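Long-range contacts in ESAT-6/WXG100 secretion system protein (Streptococcus gallolyticus, PDB 7JQE), which forms part of the extracellular region of EsaA, a membrane subunit of the bacterial type VIIb secretion system that probably helps export toxins: residues V329-V334 with I373-N378; I359-D364 with M386-Y391; V273-T278 with Q355-S360; E324-V329 with T350-Q355. All coordinates share one frame; numbering follows the deposited sequence.

Interaction 1: V329-V334 with I373-N378; sequences VTISNV and ITLDLN
Asn378 shows how one side-chain amide can serve two hydroxyls on a neighbouring strand. Its ND2 donates to Ser332 OG at 2.9 Å, with the hydroxyl lying in the amide plane, and to Thr330 OG1 at 3.1 Å, a more bent bond whose acceptor is tilted 27° from that plane. Thr330 and Ser332 both carry their oxygen between backbone N and carbonyl carbon (chi1 68° in each), which turns both hydroxyls toward the Asn378 amide, on the face shared with Asp376. Beneath this polar row the main chains are fully matched: Thr330 with Asn378 and Ser332 with Asp376 are antiparallel hydrogen-bonded pairs, each giving and taking one N-H, the shortest bond running from Asp376 N to Ser332 O at 2.8 Å. These two strands are the middle pair of a four-stranded antiparallel sheet in the β-strand-rich end of the chain, with 348-351 and 382-392 outside them. Asp376 divides its carboxylate. OD1 makes a salt bridge to Arg383, while OD2 receives a long bond, 3.3 Å, from Asn333 ND2 on its anti side and out of the carboxylate plane, the amide and carboxylate planes standing 73° apart. At Asn333 the strand turns a corner; past it, Thr374 OG1 finds Ser335 OG, and Val334 CG2 lies alongside Leu375 CB at 3.6 Å. Ile331 and Leu377 make the opposite face of the sheet apolar. Ile331 CG2 meets Leu375 CD1 at 3.5 Å, and Leu377 brings CD1 to within 4.0 Å of Val329 CG1.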
loop_
_atom_site.group_PDB
_atom_site.type_symbol
_atom_site.label_atom_id
_atom_site.label_comp_id
_atom_site.label_asym_id
_atom_site.label_seq_id
_atom_site.Cartn_x
_atom_site.Cartn_y
_atom_site.Cartn_z
ATOM N N VAL A 329 9.139 79.361 -3.285
ATOM C CA VAL A 329 9.018 78.009 -2.751
ATOM C C VAL A 329 9.352 77.023 -3.861
ATOM O O VAL A 329 8.878 77.171 -4.994
ATOM C CB VAL A 329 7.604 77.757 -2.194
ATOM C CG1 VAL A 329 7.493 76.347 -1.629
ATOM C CG2 VAL A 329 7.262 78.802 -1.138
ATOM N N THR A 330 10.163 76.014 -3.537
ATOM C CA THR A 330 10.688 75.104 -4.547
ATOM C C THR A 330 10.709 73.673 -4.026
ATOM O O THR A 330 10.547 73.412 -2.831
ATOM C CB THR A 330 12.103 75.498 -4.985
ATOM O OG1 THR A 330 13.015 75.283 -3.899
ATOM C CG2 THR A 330 12.146 76.959 -5.406
ATOM N N ILE A 331 10.929 72.748 -4.957
ATOM C CA ILE A 331 11.079 71.322 -4.680
ATOM C C ILE A 331 12.429 70.895 -5.238
ATOM O O ILE A 331 12.653 70.979 -6.451
ATOM C CB ILE A 331 9.944 70.499 -5.311
ATOM C CG1 ILE A 331 8.594 70.881 -4.701
ATOM C CG2 ILE A 331 10.219 69.011 -5.170
ATOM C CD1 ILE A 331 7.423 70.639 -5.626
ATOM N N SER A 332 13.322 70.432 -4.366
ATOM C CA SER A 332 14.682 70.110 -4.773
ATOM C C SER A 332 15.082 68.720 -4.293
ATOM O O SER A 332 14.501 68.167 -3.357
ATOM C CB SER A 332 15.685 71.145 -4.240
ATOM O OG SER A 332 15.787 71.076 -2.829
ATOM N N ASN A 333 16.094 68.164 -4.962
ATOM C CA ASN A 333 16.732 66.909 -4.556
ATOM C C ASN A 333 15.723 65.764 -4.463
ATOM O O ASN A 333 15.660 65.037 -3.470
ATOM C CB ASN A 333 17.493 67.086 -3.238
ATOM C CG ASN A 333 18.595 68.135 -3.334
ATOM O OD1 ASN A 333 19.262 68.262 -4.364
ATOM N ND2 ASN A 333 18.785 68.896 -2.258
ATOM N N VAL A 334 14.938 65.597 -5.524
ATOM C CA VAL A 334 13.941 64.534 -5.595
ATOM C C VAL A 334 14.604 63.250 -6.063
ATOM O O VAL A 334 15.502 63.268 -6.912
ATOM C CB VAL A 334 12.784 64.924 -6.532
ATOM C CG1 VAL A 334 11.810 63.766 -6.675
ATOM C CG2 VAL A 334 12.070 66.153 -6.011
ATOM N N ILE A 373 10.065 57.855 -1.871
ATOM C CA ILE A 373 10.352 59.147 -2.481
ATOM C C ILE A 373 10.924 60.059 -1.408
ATOM O O ILE A 373 10.394 60.118 -0.291
ATOM C CB ILE A 373 9.088 59.769 -3.100
ATOM C CG1 ILE A 373 8.641 58.990 -4.337
ATOM C CG2 ILE A 373 9.328 61.231 -3.441
ATOM C CD1 ILE A 373 7.405 59.571 -4.996
ATOM N N THR A 374 12.003 60.768 -1.739
ATOM C CA THR A 374 12.569 61.784 -0.860
ATOM C C THR A 374 12.777 63.073 -1.638
ATOM O O THR A 374 13.207 63.052 -2.795
ATOM C CB THR A 374 13.910 61.348 -0.245
ATOM O OG1 THR A 374 14.888 61.180 -1.280
ATOM C CG2 THR A 374 13.756 60.053 0.526
ATOM N N LEU A 375 12.475 64.195 -0.994
ATOM C CA LEU A 375 12.716 65.504 -1.583
ATOM C C LEU A 375 12.984 66.508 -0.474
ATOM O O LEU A 375 12.863 66.202 0.716
ATOM C CB LEU A 375 11.532 65.975 -2.431
ATOM C CG LEU A 375 10.238 66.203 -1.647
ATOM C CD1 LEU A 375 9.565 67.499 -2.066
ATOM C CD2 LEU A 375 9.299 65.015 -1.838
ATOM N N ASP A 376 13.348 67.719 -0.887
ATOM C CA ASP A 376 13.459 68.870 -0.004
ATOM C C ASP A 376 12.412 69.897 -0.415
ATOM O O ASP A 376 12.325 70.257 -1.593
ATOM C CB ASP A 376 14.864 69.489 -0.061
ATOM C CG ASP A 376 15.862 68.764 0.824
ATOM O OD1 ASP A 376 15.427 68.101 1.790
ATOM O OD2 ASP A 376 17.080 68.866 0.559
ATOM N N LEU A 377 11.608 70.346 0.547
ATOM C CA LEU A 377 10.683 71.453 0.338
ATOM C C LEU A 377 11.326 72.726 0.873
ATOM O O LEU A 377 11.556 72.851 2.081
ATOM C CB LEU A 377 9.339 71.201 1.021
ATOM C CG LEU A 377 8.328 72.353 0.930
ATOM C CD1 LEU A 377 7.888 72.579 -0.508
ATOM C CD2 LEU A 377 7.121 72.114 1.831
ATOM N N ASN A 378 11.619 73.663 -0.024
ATOM C CA ASN A 378 12.282 74.913 0.330
ATOM C C ASN A 378 11.260 76.043 0.351
ATOM O O ASN A 378 10.642 76.344 -0.675
ATOM C CB ASN A 378 13.410 75.232 -0.652
ATOM C CG ASN A 378 14.416 74.102 -0.769
ATOM O OD1 ASN A 378 15.278 73.932 0.096
ATOM N ND2 ASN A 378 14.315 73.324 -1.843
#

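Interaction 2: I359-D364 with M386-Y391; sequences ISYTFD and MTYTIY. With EDO (1,2-ethanediol), chain I; EDO (1,2-ethanediol), chain K.
The carboxylate oxygen Asp364 OD2 is gripped by both hydroxyls of one 1,2-ethanediol, at 3.1 Å from its O2 and 3.2 Å from its O1, while a second diol takes the N-H of Thr389; both are probably from the crystallisation liquor. Between the protein segments there is no hydrogen bond, and the contact is made by rings and aliphatic branches. Tyr361 and Tyr388 form an offset stack, centroids 4.3 Å apart and planes 7° from parallel, with Tyr361 CE2 over the middle of the Tyr388 ring. The Tyr361 side chain folds between its own N and carbonyl carbon (chi1 63°), and its hydroxyl is held by Asn269. Phe363 offers one face to Ile390, whose CG1 sits 3.6 Å from the ring centroid in a CH-pi contact. The branch CG2 leans on Phe363 CE1 at 3.5 Å, and the ring edge faces the carbonyl of Tyr388. The selenomethionine at Met386 brings CE to Ile359 CD1. The strands cross at -42° with their axes 9.1 Å apart, the geometry of two sheets packed face to face: 355-363 lies between 268-275 and 337-341, whereas 382-392 is outermost in its sheet within this chain and touches the second subunit.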
loop_
_atom_site.group_PDB
_atom_site.type_symbol
_atom_site.label_atom_id
_atom_site.label_comp_id
_atom_site.label_asym_id
_atom_site.label_seq_id
_atom_site.Cartn_x
_atom_site.Cartn_y
_atom_site.Cartn_z
ATOM N N ILE A 359 0.924 69.465 -3.930
ATOM C CA ILE A 359 2.098 68.806 -4.487
ATOM C C ILE A 359 1.718 67.392 -4.891
ATOM O O ILE A 359 1.191 66.626 -4.076
ATOM C CB ILE A 359 3.268 68.800 -3.489
ATOM C CG1 ILE A 359 3.612 70.236 -3.080
ATOM C CG2 ILE A 359 4.479 68.107 -4.093
ATOM C CD1 ILE A 359 4.747 70.340 -2.087
ATOM N N SER A 360 1.978 67.053 -6.148
ATOM C CA SER A 360 1.751 65.716 -6.675
ATOM C C SER A 360 3.067 64.952 -6.692
ATOM O O SER A 360 4.073 65.452 -7.206
ATOM C CB SER A 360 1.163 65.779 -8.086
ATOM O OG SER A 360 1.464 64.601 -8.820
ATOM N N TYR A 361 3.061 63.749 -6.126
ATOM C CA TYR A 361 4.216 62.871 -6.195
ATOM C C TYR A 361 3.794 61.529 -6.774
ATOM O O TYR A 361 2.666 61.071 -6.575
ATOM C CB TYR A 361 4.890 62.688 -4.823
ATOM C CG TYR A 361 4.044 62.034 -3.751
ATOM C CD1 TYR A 361 3.880 60.649 -3.708
ATOM C CD2 TYR A 361 3.442 62.795 -2.758
ATOM C CE1 TYR A 361 3.119 60.049 -2.718
ATOM C CE2 TYR A 361 2.683 62.205 -1.762
ATOM C CZ TYR A 361 2.525 60.833 -1.745
ATOM O OH TYR A 361 1.768 60.251 -0.753
ATOM N N THR A 362 4.715 60.914 -7.511
ATOM C CA THR A 362 4.442 59.682 -8.242
ATOM C C THR A 362 5.664 58.784 -8.122
ATOM O O THR A 362 6.737 59.125 -8.628
ATOM C CB THR A 362 4.119 59.972 -9.709
ATOM O OG1 THR A 362 2.962 60.815 -9.790
ATOM C CG2 THR A 362 3.854 58.674 -10.464
ATOM N N PHE A 363 5.507 57.645 -7.452
ATOM C CA PHE A 363 6.584 56.665 -7.409
ATOM C C PHE A 363 6.946 56.233 -8.825
ATOM O O PHE A 363 6.136 56.322 -9.751
ATOM C CB PHE A 363 6.180 55.455 -6.562
ATOM C CG PHE A 363 5.994 55.774 -5.104
ATOM C CD1 PHE A 363 4.732 56.012 -4.588
ATOM C CD2 PHE A 363 7.083 55.848 -4.253
ATOM C CE1 PHE A 363 4.560 56.316 -3.246
ATOM C CE2 PHE A 363 6.918 56.152 -2.910
ATOM C CZ PHE A 363 5.655 56.387 -2.408
ATOM N N ASP A 364 8.191 55.780 -8.995
ATOM C CA ASP A 364 8.658 55.438 -10.335
ATOM C C ASP A 364 8.018 54.154 -10.852
ATOM O O ASP A 364 7.877 53.985 -12.069
ATOM C CB ASP A 364 10.186 55.327 -10.354
ATOM C CG ASP A 364 10.714 54.260 -9.408
ATOM O OD1 ASP A 364 9.900 53.541 -8.788
ATOM O OD2 ASP A 364 11.952 54.141 -9.286
HETATM N N MSE A 386 11.403 65.730 3.181
HETATM C CA MSE A 386 10.165 64.957 3.174
HETATM C C MSE A 386 10.325 63.630 2.450
HETATM O O MSE A 386 11.128 63.511 1.524
HETATM C CB MSE A 386 9.042 65.773 2.544
HETATM C CG MSE A 386 8.904 67.142 3.176
HETATM SE SE MSE A 386 7.158 67.958 2.921
HETATM C CE MSE A 386 7.223 68.307 1.000
ATOM N N THR A 387 9.550 62.636 2.876
ATOM C CA THR A 387 9.670 61.286 2.348
ATOM C C THR A 387 8.313 60.601 2.390
ATOM O O THR A 387 7.497 60.861 3.278
ATOM C CB THR A 387 10.692 60.467 3.141
ATOM O OG1 THR A 387 10.751 59.134 2.621
ATOM C CG2 THR A 387 10.300 60.416 4.615
ATOM N N TYR A 388 8.083 59.723 1.415
ATOM C CA TYR A 388 6.882 58.901 1.361
ATOM C C TYR A 388 7.271 57.511 0.892
ATOM O O TYR A 388 8.193 57.349 0.089
ATOM C CB TYR A 388 5.823 59.505 0.430
ATOM C CG TYR A 388 5.545 60.956 0.727
ATOM C CD1 TYR A 388 4.713 61.319 1.778
ATOM C CD2 TYR A 388 6.131 61.964 -0.025
ATOM C CE1 TYR A 388 4.465 62.643 2.064
ATOM C CE2 TYR A 388 5.889 63.293 0.253
ATOM C CZ TYR A 388 5.054 63.626 1.299
ATOM O OH TYR A 388 4.807 64.943 1.588
ATOM N N THR A 389 6.567 56.505 1.403
ATOM C CA THR A 389 6.912 55.117 1.132
ATOM C C THR A 389 5.652 54.310 0.865
ATOM O O THR A 389 4.594 54.569 1.444
ATOM C CB THR A 389 7.681 54.488 2.299
ATOM O OG1 THR A 389 8.892 55.220 2.524
ATOM C CG2 THR A 389 8.027 53.041 1.983
ATOM N N ILE A 390 5.780 53.328 -0.027
ATOM C CA ILE A 390 4.742 52.330 -0.247
ATOM C C ILE A 390 5.395 50.956 -0.349
ATOM O O ILE A 390 6.567 50.821 -0.713
ATOM C CB ILE A 390 3.888 52.623 -1.501
ATOM C CG1 ILE A 390 4.771 52.732 -2.744
ATOM C CG2 ILE A 390 3.067 53.885 -1.297
ATOM C CD1 ILE A 390 4.004 52.576 -4.041
ATOM N N TYR A 391 4.618 49.932 -0.022
ATOM C CA TYR A 391 5.104 48.559 0.056
ATOM C C TYR A 391 4.255 47.708 -0.879
ATOM O O TYR A 391 3.052 47.542 -0.649
ATOM C CB TYR A 391 5.031 48.050 1.495
ATOM C CG TYR A 391 3.715 48.387 2.162
ATOM C CD1 TYR A 391 2.653 47.484 2.155
ATOM C CD2 TYR A 391 3.523 49.619 2.780
ATOM C CE1 TYR A 391 1.441 47.794 2.756
ATOM C CE2 TYR A 391 2.314 49.939 3.385
ATOM C CZ TYR A 391 1.278 49.024 3.368
ATOM O OH TYR A 391 0.077 49.336 3.966
HETATM C C1 EDO I . 3.620 57.441 3.799
HETATM O O1 EDO I . 4.979 57.893 3.829
HETATM C C2 EDO I . 3.111 57.443 2.360
HETATM O O2 EDO I . 1.896 56.687 2.279
HETATM C C1 EDO K . 12.646 51.391 -6.393
HETATM O O1 EDO K . 12.328 52.788 -6.412
HETATM C C2 EDO K . 13.182 50.962 -7.755
HETATM O O2 EDO K . 12.171 51.139 -8.756
#

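Interaction 3: V273-T278 with Q355-S360; sequences VDVAPT and QSLKIS
Ser356 OG donates to Asp274 OD2 across the strand pair, in a bond 3.0 Å long that lies nearly along the carboxylate C-O axis. Around this side-chain bridge the main chains close two antiparallel hydrogen-bonded pairs. Val273 and Leu357 exchange bonds of 2.9 Å in both directions, Val273 N to Leu357 O and Leu357 N to Val273 O. Val275 and Gln355 also exchange two bonds, but these are more bent, 137° from Val275 N and 143° from Gln355 N, as the first strand comes to its end. Asp274 and Ser356 form the non-hydrogen-bonded pair between them, which places their polar groups together on one face. On the other face Leu357, with CG opposite its carbonyl carbon (chi1 -60°), inserts CD1 against both methyls of Val275, 3.8 Å from CG2. Val273 CG1 settles beside Leu357 CB at 4.0 Å. This is one edge of a three-stranded antiparallel sheet, 268-275 then 355-363 then 337-341, whose apolar side packs on the four-stranded sheet in a β-sandwich-like arrangement. There Val275 reaches Ile351 and Leu357 reaches Lys349; within its own sheet Leu357 also touches Phe341. Farther out the second subunit holds the other carboxylate oxygen: Asp274 OD1 makes a salt bridge to Arg383 of that subunit, which also packs on Val273, so one carboxylate joins a strand pair to the dimer interface.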
loop_
_atom_site.group_PDB
_atom_site.type_symbol
_atom_site.label_atom_id
_atom_site.label_comp_id
_atom_site.label_asym_id
_atom_site.label_seq_id
_atom_site.Cartn_x
_atom_site.Cartn_y
_atom_site.Cartn_z
ATOM N N VAL A 273 0.181 71.998 1.523
ATOM C CA VAL A 273 0.977 72.684 2.532
ATOM C C VAL A 273 0.546 74.142 2.592
ATOM O O VAL A 273 0.089 74.716 1.598
ATOM C CB VAL A 273 2.489 72.565 2.234
ATOM C CG1 VAL A 273 2.794 73.085 0.837
ATOM C CG2 VAL A 273 3.302 73.317 3.279
ATOM N N ASP A 274 0.682 74.741 3.775
ATOM C CA ASP A 274 0.330 76.140 3.997
ATOM C C ASP A 274 1.612 76.967 4.026
ATOM O O ASP A 274 2.370 76.917 5.000
ATOM C CB ASP A 274 -0.464 76.312 5.292
ATOM C CG ASP A 274 -1.746 75.498 5.308
ATOM O OD1 ASP A 274 -2.023 74.840 6.333
ATOM O OD2 ASP A 274 -2.471 75.501 4.291
ATOM N N VAL A 275 1.854 77.720 2.959
ATOM C CA VAL A 275 3.032 78.564 2.858
ATOM C C VAL A 275 2.639 80.005 3.156
ATOM O O VAL A 275 1.473 80.401 3.051
ATOM C CB VAL A 275 3.708 78.452 1.472
ATOM C CG1 VAL A 275 4.175 77.025 1.220
ATOM C CG2 VAL A 275 2.758 78.915 0.380
ATOM N N ALA A 276 3.634 80.808 3.535
ATOM C CA ALA A 276 3.434 82.213 3.857
ATOM C C ALA A 276 4.731 82.963 3.596
ATOM O O ALA A 276 5.814 82.431 3.879
ATOM C CB ALA A 276 2.999 82.413 5.313
ATOM N N PRO A 277 4.660 84.180 3.064
ATOM C CA PRO A 277 5.884 84.946 2.809
ATOM C C PRO A 277 6.590 85.318 4.103
ATOM O O PRO A 277 6.019 85.277 5.195
ATOM C CB PRO A 277 5.376 86.191 2.073
ATOM C CG PRO A 277 3.953 86.332 2.519
ATOM C CD PRO A 277 3.446 84.927 2.690
ATOM N N THR A 278 7.865 85.676 3.968
ATOM C CA THR A 278 8.662 86.161 5.092
ATOM C C THR A 278 8.575 87.683 5.121
ATOM O O THR A 278 9.078 88.362 4.218
ATOM C CB THR A 278 10.114 85.694 4.984
ATOM O OG1 THR A 278 10.849 86.587 4.140
ATOM C CG2 THR A 278 10.181 84.284 4.401
ATOM N N GLN A 355 -1.043 81.149 1.799
ATOM C CA GLN A 355 -1.584 80.403 0.672
ATOM C C GLN A 355 -1.408 78.914 0.929
ATOM O O GLN A 355 -0.635 78.505 1.799
ATOM C CB GLN A 355 -0.887 80.822 -0.627
ATOM C CG GLN A 355 -1.421 80.215 -1.901
ATOM C CD GLN A 355 -0.841 80.901 -3.125
ATOM O OE1 GLN A 355 -0.238 81.972 -3.022
ATOM N NE2 GLN A 355 -1.017 80.288 -4.289
ATOM N N SER A 356 -2.147 78.112 0.167
ATOM C CA SER A 356 -2.026 76.662 0.193
ATOM C C SER A 356 -1.517 76.180 -1.158
ATOM O O SER A 356 -1.957 76.664 -2.205
ATOM C CB SER A 356 -3.366 75.993 0.518
ATOM O OG SER A 356 -3.872 76.441 1.764
ATOM N N LEU A 357 -0.586 75.231 -1.131
ATOM C CA LEU A 357 -0.015 74.660 -2.341
ATOM C C LEU A 357 -0.228 73.153 -2.345
ATOM O O LEU A 357 -0.116 72.496 -1.304
ATOM C CB LEU A 357 1.480 74.975 -2.460
ATOM C CG LEU A 357 1.881 76.448 -2.526
ATOM C CD1 LEU A 357 3.394 76.583 -2.614
ATOM C CD2 LEU A 357 1.205 77.150 -3.698
ATOM N N LYS A 358 -0.536 72.613 -3.519
ATOM C CA LYS A 358 -0.767 71.189 -3.703
ATOM C C LYS A 358 0.425 70.589 -4.434
ATOM O O LYS A 358 0.889 71.144 -5.434
ATOM C CB LYS A 358 -2.059 70.948 -4.488
ATOM C CG LYS A 358 -3.225 71.809 -4.019
ATOM C CD LYS A 358 -3.847 71.276 -2.741
ATOM C CE LYS A 358 -4.650 70.017 -3.021
ATOM N NZ LYS A 358 -5.706 70.265 -4.046
ATOM N N ILE A 359 0.924 69.465 -3.930
ATOM C CA ILE A 359 2.098 68.806 -4.487
ATOM C C ILE A 359 1.718 67.392 -4.891
ATOM O O ILE A 359 1.191 66.626 -4.076
ATOM C CB ILE A 359 3.268 68.800 -3.489
ATOM C CG1 ILE A 359 3.612 70.236 -3.080
ATOM C CG2 ILE A 359 4.479 68.107 -4.093
ATOM C CD1 ILE A 359 4.747 70.340 -2.087
ATOM N N SER A 360 1.978 67.053 -6.148
ATOM C CA SER A 360 1.751 65.716 -6.675
ATOM C C SER A 360 3.067 64.952 -6.692
ATOM O O SER A 360 4.073 65.452 -7.206
ATOM C CB SER A 360 1.163 65.779 -8.086
ATOM O OG SER A 360 1.464 64.601 -8.820
#

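Interaction 4: E324-V329 with T350-Q355; sequences EDPTTV and TISKAQ
Thr327 and Ile351 form an antiparallel hydrogen-bonded pair, linked by Ile351 N to Thr327 O at 2.7 Å and by Thr327 N to Ile351 O at 2.8 Å, the first straight at 170°. Next to it Thr328 and Thr350 make a non-hydrogen-bonded pair. Their side chains cross, Thr328 CG2 meeting Thr350 OG1 at 3.5 Å; Thr350 has this oxygen turned away from its own N (chi1 -172°). Before the strand, Pro326 sets its CB 3.8 Å from Thr350 OG1 and its CG 3.9 Å from Ser352 OG, while that hydroxyl bends back in a weak bond to Ile351 O. On the inner face Ile351 CD1 approaches Val329 CG2 at 4.4 Å, and Ile351 CG1 rests near Thr327 O. Thr327 OG1 is bonded to the N-H of Thr278, tying this strand start to the chain after 268-275. At the outer end Glu324 OE1 comes 3.2 Å from Ser352 O, two acceptors without a bond. Two good main-chain bonds thus do most of the joining between 327-335 and the edge strand 348-351, while attraction between Glu324 OE1 and Lys353 NZ, 4.9 Å apart and short of a salt bridge, probably offsets that unfavourable approach only in part.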
loop_
_atom_site.group_PDB
_atom_site.type_symbol
_atom_site.label_atom_id
_atom_site.label_comp_id
_atom_site.label_asym_id
_atom_site.label_seq_id
_atom_site.Cartn_x
_atom_site.Cartn_y
_atom_site.Cartn_z
ATOM N N GLU A 324 5.964 92.699 2.964
ATOM C CA GLU A 324 5.902 91.239 2.863
ATOM C C GLU A 324 6.428 90.844 1.486
ATOM O O GLU A 324 5.680 90.630 0.529
ATOM C CB GLU A 324 4.483 90.742 3.096
ATOM C CG GLU A 324 3.450 91.456 2.245
ATOM C CD GLU A 324 2.036 91.009 2.545
ATOM O OE1 GLU A 324 1.817 89.788 2.712
ATOM O OE2 GLU A 324 1.147 91.886 2.621
ATOM N N ASP A 325 7.751 90.744 1.399
ATOM C CA ASP A 325 8.423 90.600 0.120
ATOM C C ASP A 325 8.098 89.258 -0.532
ATOM O O ASP A 325 7.653 88.318 0.134
ATOM C CB ASP A 325 9.932 90.739 0.304
ATOM C CG ASP A 325 10.312 91.117 1.724
ATOM O OD1 ASP A 325 10.184 90.257 2.624
ATOM O OD2 ASP A 325 10.733 92.272 1.940
ATOM N N PRO A 326 8.306 89.150 -1.842
ATOM C CA PRO A 326 8.087 87.867 -2.521
ATOM C C PRO A 326 8.981 86.776 -1.945
ATOM O O PRO A 326 10.139 87.014 -1.592
ATOM C CB PRO A 326 8.439 88.174 -3.980
ATOM C CG PRO A 326 8.244 89.659 -4.113
ATOM C CD PRO A 326 8.630 90.235 -2.785
ATOM N N THR A 327 8.431 85.566 -1.858
ATOM C CA THR A 327 9.131 84.419 -1.293
ATOM C C THR A 327 8.960 83.227 -2.222
ATOM O O THR A 327 7.832 82.863 -2.569
ATOM C CB THR A 327 8.609 84.082 0.107
ATOM O OG1 THR A 327 8.463 85.290 0.868
ATOM C CG2 THR A 327 9.578 83.160 0.823
ATOM N N THR A 328 10.077 82.624 -2.619
ATOM C CA THR A 328 10.089 81.568 -3.623
ATOM C C THR A 328 10.110 80.203 -2.941
ATOM O O THR A 328 10.992 79.923 -2.121
ATOM C CB THR A 328 11.291 81.724 -4.555
ATOM O OG1 THR A 328 12.502 81.600 -3.799
ATOM C CG2 THR A 328 11.261 83.091 -5.236
ATOM N N VAL A 329 9.139 79.361 -3.285
ATOM C CA VAL A 329 9.018 78.009 -2.751
ATOM C C VAL A 329 9.352 77.023 -3.861
ATOM O O VAL A 329 8.878 77.171 -4.994
ATOM C CB VAL A 329 7.604 77.757 -2.194
ATOM C CG1 VAL A 329 7.493 76.347 -1.629
ATOM C CG2 VAL A 329 7.262 78.802 -1.138
ATOM N N THR A 350 6.814 81.400 -6.525
ATOM C CA THR A 350 7.042 82.615 -5.753
ATOM C C THR A 350 5.694 83.160 -5.304
ATOM O O THR A 350 4.790 83.341 -6.125
ATOM C CB THR A 350 7.800 83.669 -6.566
ATOM O OG1 THR A 350 8.166 84.757 -5.708
ATOM C CG2 THR A 350 6.936 84.207 -7.699
ATOM N N ILE A 351 5.558 83.409 -4.003
ATOM C CA ILE A 351 4.310 83.885 -3.428
ATOM C C ILE A 351 4.551 85.237 -2.758
ATOM O O ILE A 351 5.688 85.655 -2.535
ATOM C CB ILE A 351 3.713 82.883 -2.425
ATOM C CG1 ILE A 351 4.647 82.724 -1.225
ATOM C CG2 ILE A 351 3.479 81.539 -3.094
ATOM C CD1 ILE A 351 4.126 81.778 -0.168
ATOM N N SER A 352 3.445 85.922 -2.439
ATOM C CA SER A 352 3.508 87.145 -1.645
ATOM C C SER A 352 2.381 87.217 -0.618
ATOM O O SER A 352 2.079 88.308 -0.119
ATOM C CB SER A 352 3.465 88.396 -2.536
ATOM O OG SER A 352 4.644 88.513 -3.314
ATOM N N LYS A 353 1.755 86.088 -0.289
ATOM C CA LYS A 353 0.663 86.072 0.672
ATOM C C LYS A 353 0.447 84.646 1.161
ATOM O O LYS A 353 0.784 83.683 0.468
ATOM C CB LYS A 353 -0.625 86.632 0.055
ATOM C CG LYS A 353 -1.805 86.636 1.004
ATOM C CD LYS A 353 -1.437 87.295 2.322
ATOM C CE LYS A 353 -2.557 87.155 3.336
ATOM N NZ LYS A 353 -2.168 87.691 4.666
ATOM N N ALA A 354 -0.114 84.525 2.367
ATOM C CA ALA A 354 -0.445 83.215 2.912
ATOM C C ALA A 354 -1.312 82.444 1.927
ATOM O O ALA A 354 -2.213 83.004 1.298
ATOM C CB ALA A 354 -1.167 83.361 4.254
ATOM N N GLN A 355 -1.043 81.149 1.799
ATOM C CA GLN A 355 -1.584 80.403 0.672
ATOM C C GLN A 355 -1.408 78.914 0.929
ATOM O O GLN A 355 -0.635 78.505 1.799
ATOM C CB GLN A 355 -0.887 80.822 -0.627
ATOM C CG GLN A 355 -1.421 80.215 -1.901
ATOM C CD GLN A 355 -0.841 80.901 -3.125
ATOM O OE1 GLN A 355 -0.238 81.972 -3.022
ATOM N NE2 GLN A 355 -1.017 80.288 -4.289
#

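Interactions 1 and 4 zip the same sheet through strand 327-335, sharing Val329, whereas interaction 3 belongs to the three-stranded sheet and interaction 2 spans the two. Their chemistry follows from place. Within a sheet, backbone bonds dominate and side chains divide into a polar face and an apolar one; between sheets, aromatic rings and branched chains do the work without hydrogen bonds. Apolar residues of interactions 1, 2 and 3 converge on one core, where Leu377 and Ile331 both meet Ile359. Interaction 4 is the most exposed, yet its inner residues join the core of interaction 3. Interactions 1, 2 and 3 also reach the second subunit.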